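Local coordinates for protein leucyl-tRNA synthetase subunit alpha (Aquifex aeolicus, PDB 3O0A) that attaches leucine to its tRNA and, through its hydrolytic CP1 domain, probably hydrolyses mischarged aminoacyl-tRNA, releasing the wrong amino acid, at residues A144-W150 and F172-E178; E101-G106 and E151-Y156; G52-L58 and G137-P143. All blocks are in the same frame, centred on the assembly; numbering follows the deposited sequence.

Contact 1. Residues A144-W150 and F172-E178; sequences AHDQRDW and FEKGAYE
The first turn of helix 147-156 and the short A144-D146 lead-in pack against the 172-178 loop, with W150 and Q147 reaching from the helix to the loop's backbone. W150 illustrates how one flat side chain can be held at both edge and face. Its NE1 donates to F172 O, 3.0 Å away and close to the ring plane, while G175 CA rests over a face, 3.9 Å from the centroid of the five-membered ring, a CH-pi contact. With CG anti to the backbone N (chi1 -175°), the indole leaves the helix in the direction of the loop.

Q147 bends at chi2 (60°), which brings its OE1 within 3.1 Å of A176 N for a nearly straight hydrogen bond. A water bridges the same OE1 to A176 O; a second links NE2 to K174 O, and NE2 also bonds E151. These partners define which way round the amide lies.

The helix start is a classical N-cap: D146 OD1 accepts from D149 N. The first amide after the cap, Q147 N, donates instead across the contact to E178 OE2 at 2.8 Å, on the anti side of that carboxylate and tilted out of its plane. The positive end of the helix would probably ease the approach of the D146 and E178 carboxylates, whose OD1 and OE2 are 4.7 Å apart.

Ahead of the cap, Y177 lies between two backbone-directed bonds. Its N donates to A144 O at 2.9 Å, and its O receives H145 ND1 at 3.0 Å in the plane of the imidazole. H145 NE2 is bonded to V163 N, so both ring nitrogens are engaged and the ring's rotation is fixed. The edge of the F172 ring meets A144 O, with CE2 3.3 Å from that oxygen.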
loop_
_atom_site.group_PDB
_atom_site.type_symbol
_atom_site.label_atom_id
_atom_site.label_comp_id
_atom_site.label_asym_id
_atom_site.label_seq_id
_atom_site.Cartn_x
_atom_site.Cartn_y
_atom_site.Cartn_z
ATOM N N ALA A 144 -9.168 3.437 -7.490
ATOM C CA ALA A 144 -10.066 3.160 -8.616
ATOM C C ALA A 144 -11.028 1.997 -8.349
ATOM O O ALA A 144 -12.117 1.953 -8.925
ATOM C CB ALA A 144 -9.264 2.909 -9.889
ATOM N N HIS A 145 -10.635 1.063 -7.481
ATOM C CA HIS A 145 -11.351 -0.213 -7.348
ATOM C C HIS A 145 -11.655 -0.646 -5.918
ATOM O O HIS A 145 -12.139 -1.760 -5.691
ATOM C CB HIS A 145 -10.567 -1.302 -8.099
ATOM C CG HIS A 145 -10.263 -0.924 -9.512
ATOM N ND1 HIS A 145 -11.255 -0.678 -10.438
ATOM C CD2 HIS A 145 -9.089 -0.703 -10.149
ATOM C CE1 HIS A 145 -10.704 -0.335 -11.587
ATOM N NE2 HIS A 145 -9.391 -0.348 -11.440
ATOM N N ASP A 146 -11.366 0.230 -4.956
ATOM C CA ASP A 146 -11.666 -0.033 -3.553
ATOM C C ASP A 146 -12.292 1.244 -2.978
ATOM O O ASP A 146 -11.666 2.310 -2.984
ATOM C CB ASP A 146 -10.386 -0.448 -2.807
ATOM C CG ASP A 146 -10.633 -0.857 -1.343
ATOM O OD1 ASP A 146 -11.174 -0.049 -0.559
ATOM O OD2 ASP A 146 -10.221 -1.978 -0.959
ATOM N N GLN A 147 -13.543 1.130 -2.528
ATOM C CA GLN A 147 -14.299 2.278 -2.034
ATOM C C GLN A 147 -13.657 2.963 -0.832
ATOM O O GLN A 147 -13.631 4.194 -0.772
ATOM C CB GLN A 147 -15.758 1.905 -1.733
ATOM C CG GLN A 147 -16.633 3.107 -1.387
ATOM C CD GLN A 147 -16.711 4.139 -2.506
ATOM O OE1 GLN A 147 -16.626 3.807 -3.688
ATOM N NE2 GLN A 147 -16.893 5.400 -2.131
ATOM N N ARG A 148 -13.150 2.173 0.116
ATOM C CA ARG A 148 -12.443 2.719 1.282
ATOM C C ARG A 148 -11.225 3.527 0.811
ATOM O O ARG A 148 -10.988 4.636 1.292
ATOM C CB ARG A 148 -11.998 1.601 2.242
ATOM C CG ARG A 148 -13.074 0.575 2.610
ATOM C CD ARG A 148 -13.889 1.034 3.809
ATOM N NE ARG A 148 -14.700 -0.042 4.381
ATOM C CZ ARG A 148 -15.992 -0.248 4.120
ATOM N NH1 ARG A 148 -16.647 0.552 3.283
ATOM N NH2 ARG A 148 -16.641 -1.256 4.704
ATOM N N ASP A 149 -10.479 2.980 -0.151
ATOM C CA ASP A 149 -9.272 3.638 -0.675
ATOM C C ASP A 149 -9.626 4.875 -1.500
ATOM O O ASP A 149 -8.894 5.865 -1.511
ATOM C CB ASP A 149 -8.451 2.669 -1.547
ATOM C CG ASP A 149 -7.886 1.481 -0.767
ATOM O OD1 ASP A 149 -7.685 1.558 0.470
ATOM O OD2 ASP A 149 -7.607 0.454 -1.408
ATOM N N TRP A 150 -10.735 4.800 -2.228
ATOM C CA TRP A 150 -11.200 5.916 -3.034
ATOM C C TRP A 150 -11.477 7.131 -2.145
ATOM O O TRP A 150 -11.047 8.242 -2.444
ATOM C CB TRP A 150 -12.475 5.527 -3.779
ATOM C CG TRP A 150 -12.938 6.574 -4.716
ATOM C CD1 TRP A 150 -12.640 6.678 -6.044
ATOM C CD2 TRP A 150 -13.804 7.676 -4.410
ATOM N NE1 TRP A 150 -13.263 7.778 -6.584
ATOM C CE2 TRP A 150 -13.977 8.413 -5.602
ATOM C CE3 TRP A 150 -14.439 8.116 -3.243
ATOM C CZ2 TRP A 150 -14.777 9.566 -5.667
ATOM C CZ3 TRP A 150 -15.235 9.270 -3.305
ATOM C CH2 TRP A 150 -15.391 9.977 -4.510
ATOM N N PHE A 172 -15.064 7.324 -12.597
ATOM C CA PHE A 172 -14.173 7.073 -11.461
ATOM C C PHE A 172 -13.977 8.298 -10.571
ATOM O O PHE A 172 -13.357 8.218 -9.509
ATOM C CB PHE A 172 -12.836 6.508 -11.941
ATOM C CG PHE A 172 -12.930 5.099 -12.444
ATOM C CD1 PHE A 172 -13.278 4.839 -13.769
ATOM C CD2 PHE A 172 -12.691 4.024 -11.590
ATOM C CE1 PHE A 172 -13.370 3.529 -14.235
ATOM C CE2 PHE A 172 -12.783 2.712 -12.047
ATOM C CZ PHE A 172 -13.123 2.463 -13.370
ATOM N N GLU A 173 -14.526 9.428 -11.005
ATOM C CA GLU A 173 -14.543 10.643 -10.190
ATOM C C GLU A 173 -15.786 10.717 -9.293
ATOM O O GLU A 173 -16.083 11.768 -8.723
ATOM C CB GLU A 173 -14.446 11.887 -11.077
ATOM C CG GLU A 173 -13.184 11.950 -11.931
ATOM C CD GLU A 173 -13.252 13.036 -12.991
ATOM O OE1 GLU A 173 -13.426 14.219 -12.624
ATOM O OE2 GLU A 173 -13.127 12.707 -14.192
ATOM N N LYS A 174 -16.502 9.602 -9.163
ATOM C CA LYS A 174 -17.693 9.543 -8.310
ATOM C C LYS A 174 -17.664 8.373 -7.326
ATOM O O LYS A 174 -18.307 8.420 -6.273
ATOM C CB LYS A 174 -18.963 9.511 -9.164
ATOM C CG LYS A 174 -19.265 10.835 -9.850
ATOM C CD LYS A 174 -20.292 10.680 -10.960
ATOM C CE LYS A 174 -20.654 12.024 -11.584
ATOM N NZ LYS A 174 -19.458 12.764 -12.082
ATOM N N GLY A 175 -16.902 7.333 -7.659
ATOM C CA GLY A 175 -16.773 6.175 -6.784
ATOM C C GLY A 175 -15.869 5.120 -7.391
ATOM O O GLY A 175 -15.520 5.202 -8.569
ATOM N N ALA A 176 -15.499 4.134 -6.577
ATOM C CA ALA A 176 -14.641 3.032 -7.018
ATOM C C ALA A 176 -15.480 1.961 -7.704
ATOM O O ALA A 176 -16.612 1.681 -7.281
ATOM C CB ALA A 176 -13.905 2.435 -5.840
ATOM N N TYR A 177 -14.934 1.380 -8.772
ATOM C CA TYR A 177 -15.561 0.235 -9.416
ATOM C C TYR A 177 -14.982 -1.045 -8.840
ATOM O O TYR A 177 -13.820 -1.367 -9.084
ATOM C CB TYR A 177 -15.367 0.256 -10.934
ATOM C CG TYR A 177 -15.908 -1.002 -11.575
ATOM C CD1 TYR A 177 -17.278 -1.248 -11.610
ATOM C CD2 TYR A 177 -15.049 -1.962 -12.112
ATOM C CE1 TYR A 177 -17.785 -2.408 -12.177
ATOM C CE2 TYR A 177 -15.545 -3.129 -12.683
ATOM C CZ TYR A 177 -16.916 -3.343 -12.709
ATOM O OH TYR A 177 -17.427 -4.485 -13.264
ATOM N N GLU A 178 -15.790 -1.779 -8.083
ATOM C CA GLU A 178 -15.274 -2.942 -7.355
ATOM C C GLU A 178 -15.502 -4.298 -8.041
ATOM O O GLU A 178 -15.079 -5.331 -7.516
ATOM C CB GLU A 178 -15.817 -2.953 -5.928
ATOM C CG GLU A 178 -15.543 -1.647 -5.172
ATOM C CD GLU A 178 -15.891 -1.725 -3.698
ATOM O OE1 GLU A 178 -16.964 -2.273 -3.363
ATOM O OE2 GLU A 178 -15.091 -1.234 -2.871
HETATM O O HOH W 1 -18.263 2.571 -5.422
HETATM O O HOH W 2 -18.526 7.308 -3.693
#

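Contact 2. Residues E101-G106 and E151-Y156; sequences EEDKEG and EFAKKY
K104 lies across the F152 and E151 turn of the helix, its aliphatic stem doing most of the touching. CB stands at the edge of the F152 ring, 4.0 Å from CD1; CD settles 3.5 Å from F152 N; CE comes 3.4 Å from E151 OE1 and also rests on E151 CB. A bend at chi4 (-83°) then turns NZ to a long salt bridge with E101 OE1, 3.7 Å away, and a cation-pi contact with Y129. E101 OE1 and E151 OE1 approach to 2.9 Å, both acceptors, so one carboxylate may hold a proton; E151 OE2 is bonded by Q147 NE2. At the other end Y156 OH accepts from G106 N at 2.9 Å, while G106 CA meets the edge of F152, which leaves no room for a CB. A phenylalanine in place of Y156 lacks that hydroxyl and would probably leave the G106 N-H without its acceptor. G106 opens strand 106-114, E105 joins N128 through its backbone and K89 of helix 80-91 through a salt bridge, and the Y156 ring meets W125 of strand 121-127, so helix 147-156 packs on the loop that leads into outer strand 106-114 of the mixed sheet.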
loop_
_atom_site.group_PDB
_atom_site.type_symbol
_atom_site.label_atom_id
_atom_site.label_comp_id
_atom_site.label_asym_id
_atom_site.label_seq_id
_atom_site.Cartn_x
_atom_site.Cartn_y
_atom_site.Cartn_z
ATOM N N GLU A 101 -16.701 5.872 9.064
ATOM C CA GLU A 101 -15.946 6.785 8.211
ATOM C C GLU A 101 -16.769 7.973 7.711
ATOM O O GLU A 101 -17.447 7.880 6.687
ATOM C CB GLU A 101 -15.439 5.996 7.000
ATOM C CG GLU A 101 -16.443 4.941 6.522
ATOM C CD GLU A 101 -16.326 4.626 5.049
ATOM O OE1 GLU A 101 -15.309 4.029 4.650
ATOM O OE2 GLU A 101 -17.266 4.964 4.297
ATOM N N GLU A 102 -16.700 9.086 8.432
ATOM C CA GLU A 102 -17.239 10.342 7.931
ATOM C C GLU A 102 -16.107 11.365 7.780
ATOM O O GLU A 102 -16.346 12.533 7.460
ATOM C CB GLU A 102 -18.360 10.859 8.843
ATOM C CG GLU A 102 -19.521 11.526 8.097
ATOM C CD GLU A 102 -20.512 10.536 7.485
ATOM O OE1 GLU A 102 -20.133 9.380 7.191
ATOM O OE2 GLU A 102 -21.684 10.925 7.287
ATOM N N ASP A 103 -14.878 10.897 8.003
ATOM C CA ASP A 103 -13.654 11.679 7.815
ATOM C C ASP A 103 -12.441 10.823 8.137
ATOM O O ASP A 103 -11.730 11.091 9.101
ATOM C CB ASP A 103 -13.619 12.930 8.699
ATOM C CG ASP A 103 -13.890 14.202 7.925
ATOM O OD1 ASP A 103 -13.113 14.518 6.996
ATOM O OD2 ASP A 103 -14.874 14.888 8.258
ATOM N N LYS A 104 -12.230 9.778 7.351
ATOM C CA LYS A 104 -10.955 9.048 7.337
ATOM C C LYS A 104 -9.791 9.950 7.730
ATOM O O LYS A 104 -9.772 11.130 7.374
ATOM C CB LYS A 104 -10.710 8.503 5.942
ATOM C CG LYS A 104 -11.824 7.619 5.459
ATOM C CD LYS A 104 -11.489 6.985 4.148
ATOM C CE LYS A 104 -12.323 5.740 3.975
ATOM N NZ LYS A 104 -11.681 4.605 4.683
ATOM N N GLU A 105 -8.829 9.397 8.466
ATOM C CA GLU A 105 -7.679 10.169 8.924
ATOM C C GLU A 105 -6.406 9.382 8.673
ATOM O O GLU A 105 -6.355 8.180 8.935
ATOM C CB GLU A 105 -7.774 10.526 10.416
ATOM C CG GLU A 105 -6.709 11.571 10.840
ATOM C CD GLU A 105 -6.699 11.915 12.331
ATOM O OE1 GLU A 105 -7.656 11.552 13.053
ATOM O OE2 GLU A 105 -5.722 12.577 12.775
ATOM N N GLY A 106 -5.396 10.071 8.161
ATOM C CA GLY A 106 -4.085 9.463 7.984
ATOM C C GLY A 106 -2.944 10.458 7.933
ATOM O O GLY A 106 -3.143 11.677 7.980
ATOM N N GLU A 151 -12.181 6.888 -1.045
ATOM C CA GLU A 151 -12.554 7.949 -0.100
ATOM C C GLU A 151 -11.330 8.566 0.579
ATOM O O GLU A 151 -11.267 9.786 0.776
ATOM C CB GLU A 151 -13.533 7.400 0.935
ATOM C CG GLU A 151 -14.904 7.071 0.348
ATOM C CD GLU A 151 -15.716 6.108 1.204
ATOM O OE1 GLU A 151 -15.173 5.512 2.163
ATOM O OE2 GLU A 151 -16.911 5.936 0.899
ATOM N N PHE A 152 -10.360 7.726 0.929
ATOM C CA PHE A 152 -9.100 8.217 1.468
ATOM C C PHE A 152 -8.361 9.072 0.442
ATOM O O PHE A 152 -7.856 10.143 0.780
ATOM C CB PHE A 152 -8.209 7.070 1.947
ATOM C CG PHE A 152 -7.043 7.530 2.790
ATOM C CD1 PHE A 152 -7.204 7.753 4.157
ATOM C CD2 PHE A 152 -5.791 7.750 2.214
ATOM C CE1 PHE A 152 -6.128 8.185 4.941
ATOM C CE2 PHE A 152 -4.710 8.181 2.992
ATOM C CZ PHE A 152 -4.883 8.394 4.354
ATOM N N ALA A 153 -8.307 8.602 -0.804
ATOM C CA ALA A 153 -7.621 9.328 -1.876
ATOM C C ALA A 153 -8.281 10.679 -2.158
ATOM O O ALA A 153 -7.592 11.659 -2.438
ATOM C CB ALA A 153 -7.546 8.482 -3.156
ATOM N N LYS A 154 -9.609 10.712 -2.082
ATOM C CA LYS A 154 -10.374 11.945 -2.269
ATOM C C LYS A 154 -9.998 12.985 -1.210
ATOM O O LYS A 154 -9.754 14.157 -1.529
ATOM C CB LYS A 154 -11.876 11.652 -2.220
ATOM C CG LYS A 154 -12.745 12.852 -2.542
ATOM C CD LYS A 154 -14.219 12.581 -2.267
ATOM C CE LYS A 154 -15.074 13.776 -2.643
ATOM N NZ LYS A 154 -15.102 13.988 -4.117
ATOM N N LYS A 155 -9.957 12.543 0.047
ATOM C CA LYS A 155 -9.641 13.418 1.177
ATOM C C LYS A 155 -8.212 13.952 1.101
ATOM O O LYS A 155 -7.974 15.138 1.341
ATOM C CB LYS A 155 -9.880 12.687 2.507
ATOM C CG LYS A 155 -9.384 13.409 3.781
ATOM C CD LYS A 155 -10.018 14.761 4.005
ATOM C CE LYS A 155 -9.287 15.511 5.115
ATOM N NZ LYS A 155 -9.848 16.876 5.347
ATOM N N TYR A 156 -7.261 13.084 0.758
ATOM C CA TYR A 156 -5.855 13.472 0.815
ATOM C C TYR A 156 -5.182 13.712 -0.539
ATOM O O TYR A 156 -3.957 13.757 -0.621
ATOM C CB TYR A 156 -5.059 12.475 1.672
ATOM C CG TYR A 156 -5.436 12.518 3.136
ATOM C CD1 TYR A 156 -4.986 13.553 3.967
ATOM C CD2 TYR A 156 -6.233 11.527 3.699
ATOM C CE1 TYR A 156 -5.329 13.597 5.320
ATOM C CE2 TYR A 156 -6.578 11.558 5.058
ATOM C CZ TYR A 156 -6.119 12.595 5.855
ATOM O OH TYR A 156 -6.464 12.638 7.184
#

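Contact 3. Residues G52-L58 and G137-P143; sequences GATFVVL and GAIMCVP
C141 sets its CB squarely over the F55 ring, and this is the tight part of an antiparallel strand pair. CB lies 3.4 Å from the ring centroid, close to the normal, a CH-pi contact, while SG reaches the ring obliquely and also touches V57 CG2 at 3.4 Å. F55 has CG between the backbone N and the carbonyl carbon (chi1 59°), which folds the ring back across the neighbouring strand. P143 CG then meets the ring edge at CE1, 3.5 Å away, and P143 CD lies against T54 OG1, whose hydroxyl is bonded to P159 O.

Farther along, the spacing relaxes. In the hydrogen-bonded pair V57 and I139, the backbones exchange bonds of 3.0 Å (V57 N to I139 O) and 2.9 Å (I139 N to V57 O), but V57 CB and I139 CG1 are 4.2 Å apart, and I139 is the partly exposed residue here. On the opposite face, the non-hydrogen-bonded pair L58 and A138 is similarly light, L58 CD1 meeting A138 CB at 3.9 Å. Strand 138-141 is an outermost strand of the four-stranded mixed sheet, and 55-58 lies between it and strand 121-127, which runs parallel to 55-58; F55, C141 and I139 face helix 147-156, whereas V56, L58, A138 and M140 pack on strand 37-44.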
loop_
_atom_site.group_PDB
_atom_site.type_symbol
_atom_site.label_atom_id
_atom_site.label_comp_id
_atom_site.label_asym_id
_atom_site.label_seq_id
_atom_site.Cartn_x
_atom_site.Cartn_y
_atom_site.Cartn_z
ATOM N N GLY A 52 -2.655 -0.976 -10.188
ATOM C CA GLY A 52 -3.435 0.217 -9.864
ATOM C C GLY A 52 -3.156 0.765 -8.483
ATOM O O GLY A 52 -3.800 1.721 -8.055
ATOM N N ALA A 53 -2.184 0.172 -7.788
ATOM C CA ALA A 53 -1.813 0.658 -6.460
ATOM C C ALA A 53 -1.137 2.014 -6.590
ATOM O O ALA A 53 -0.120 2.148 -7.270
ATOM C CB ALA A 53 -0.913 -0.359 -5.720
ATOM N N THR A 54 -1.734 3.029 -5.973
ATOM C CA THR A 54 -1.173 4.387 -6.043
ATOM C C THR A 54 -0.649 4.884 -4.699
ATOM O O THR A 54 -0.092 5.994 -4.608
ATOM C CB THR A 54 -2.187 5.390 -6.620
ATOM O OG1 THR A 54 -3.332 5.461 -5.766
ATOM C CG2 THR A 54 -2.626 4.968 -8.019
ATOM N N PHE A 55 -0.873 4.081 -3.654
ATOM C CA PHE A 55 -0.273 4.305 -2.341
ATOM C C PHE A 55 -0.389 3.050 -1.485
ATOM O O PHE A 55 -1.101 2.102 -1.852
ATOM C CB PHE A 55 -0.862 5.560 -1.633
ATOM C CG PHE A 55 -2.351 5.524 -1.394
ATOM C CD1 PHE A 55 -3.258 5.777 -2.428
ATOM C CD2 PHE A 55 -2.847 5.335 -0.106
ATOM C CE1 PHE A 55 -4.634 5.785 -2.188
ATOM C CE2 PHE A 55 -4.222 5.340 0.144
ATOM C CZ PHE A 55 -5.116 5.562 -0.903
ATOM N N VAL A 56 0.367 3.035 -0.386
ATOM C CA VAL A 56 0.374 1.948 0.575
ATOM C C VAL A 56 -0.042 2.520 1.919
ATOM O O VAL A 56 0.357 3.637 2.257
ATOM C CB VAL A 56 1.797 1.328 0.655
ATOM C CG1 VAL A 56 1.933 0.330 1.812
ATOM C CG2 VAL A 56 2.150 0.660 -0.682
ATOM N N VAL A 57 -0.852 1.774 2.674
ATOM C CA VAL A 57 -1.230 2.201 4.028
ATOM C C VAL A 57 -0.896 1.134 5.072
ATOM O O VAL A 57 -1.247 -0.033 4.910
ATOM C CB VAL A 57 -2.732 2.563 4.145
ATOM C CG1 VAL A 57 -3.091 2.839 5.606
ATOM C CG2 VAL A 57 -3.070 3.788 3.286
ATOM N N LEU A 58 -0.212 1.547 6.138
ATOM C CA LEU A 58 0.046 0.691 7.284
ATOM C C LEU A 58 -0.961 1.038 8.360
ATOM O O LEU A 58 -1.253 2.216 8.586
ATOM C CB LEU A 58 1.446 0.970 7.845
ATOM C CG LEU A 58 2.663 0.339 7.146
ATOM C CD1 LEU A 58 2.623 0.448 5.638
ATOM C CD2 LEU A 58 3.975 0.890 7.730
ATOM N N GLY A 137 -1.490 -6.282 8.173
ATOM C CA GLY A 137 -1.604 -4.954 8.785
ATOM C C GLY A 137 -1.127 -3.818 7.893
ATOM O O GLY A 137 -1.069 -2.665 8.329
ATOM N N ALA A 138 -0.769 -4.151 6.654
ATOM C CA ALA A 138 -0.441 -3.165 5.623
ATOM C C ALA A 138 -1.168 -3.554 4.351
ATOM O O ALA A 138 -1.273 -4.743 4.018
ATOM C CB ALA A 138 1.043 -3.116 5.370
ATOM N N ILE A 139 -1.691 -2.557 3.652
ATOM C CA ILE A 139 -2.440 -2.834 2.428
ATOM C C ILE A 139 -1.895 -2.017 1.261
ATOM O O ILE A 139 -1.323 -0.931 1.452
ATOM C CB ILE A 139 -3.974 -2.584 2.615
ATOM C CG1 ILE A 139 -4.264 -1.113 2.945
ATOM C CG2 ILE A 139 -4.549 -3.520 3.702
ATOM C CD1 ILE A 139 -5.723 -0.687 2.682
ATOM N N MET A 140 -2.065 -2.550 0.055
ATOM C CA MET A 140 -1.936 -1.722 -1.132
ATOM C C MET A 140 -3.263 -1.033 -1.392
ATOM O O MET A 140 -4.345 -1.623 -1.212
ATOM C CB MET A 140 -1.487 -2.531 -2.342
ATOM C CG MET A 140 -2.537 -3.480 -2.884
ATOM S SD MET A 140 -1.810 -4.452 -4.210
ATOM C CE MET A 140 -3.324 -5.053 -4.960
ATOM N N CYS A 141 -3.187 0.232 -1.785
ATOM C CA CYS A 141 -4.397 1.002 -1.974
ATOM C C CYS A 141 -4.638 1.332 -3.438
ATOM O O CYS A 141 -3.780 1.890 -4.116
ATOM C CB CYS A 141 -4.366 2.256 -1.102
ATOM S SG CYS A 141 -4.177 1.859 0.655
ATOM N N VAL A 142 -5.830 0.972 -3.899
ATOM C CA VAL A 142 -6.209 1.059 -5.299
ATOM C C VAL A 142 -7.531 1.845 -5.319
ATOM O O VAL A 142 -8.621 1.258 -5.367
ATOM C CB VAL A 142 -6.366 -0.344 -5.929
ATOM C CG1 VAL A 142 -6.702 -0.259 -7.434
ATOM C CG2 VAL A 142 -5.087 -1.177 -5.705
ATOM N N PRO A 143 -7.438 3.185 -5.255
ATOM C CA PRO A 143 -8.658 3.992 -5.159
ATOM C C PRO A 143 -9.652 3.794 -6.300
ATOM O O PRO A 143 -10.850 3.975 -6.091
ATOM C CB PRO A 143 -8.156 5.441 -5.160
ATOM C CG PRO A 143 -6.709 5.389 -5.002
ATOM C CD PRO A 143 -6.210 4.002 -5.252
#

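In the fold
The three contacts show one helix serving several neighbours: 147-156 supplies a segment to contacts 1 and 2, and strand 138-141 of contact 3 leads into it. Contact centres lie about 12 Å (1 and 2) and 13 Å (1 or 2 with 3) apart. D149 OD2 in contact 1 probably bonds V142 N in contact 3 at 3.1 Å, tying the helix start to the strand end. F152 CD2 of contact 2 meets F55 CE2 of contact 3 at 3.5 Å, and K104 CE comes 3.2 Å from R148 O. The A144-D149 sequence resembles a signature that borders the editing pocket in LeuRS relatives, so contacts 1 and 3 probably flank that site.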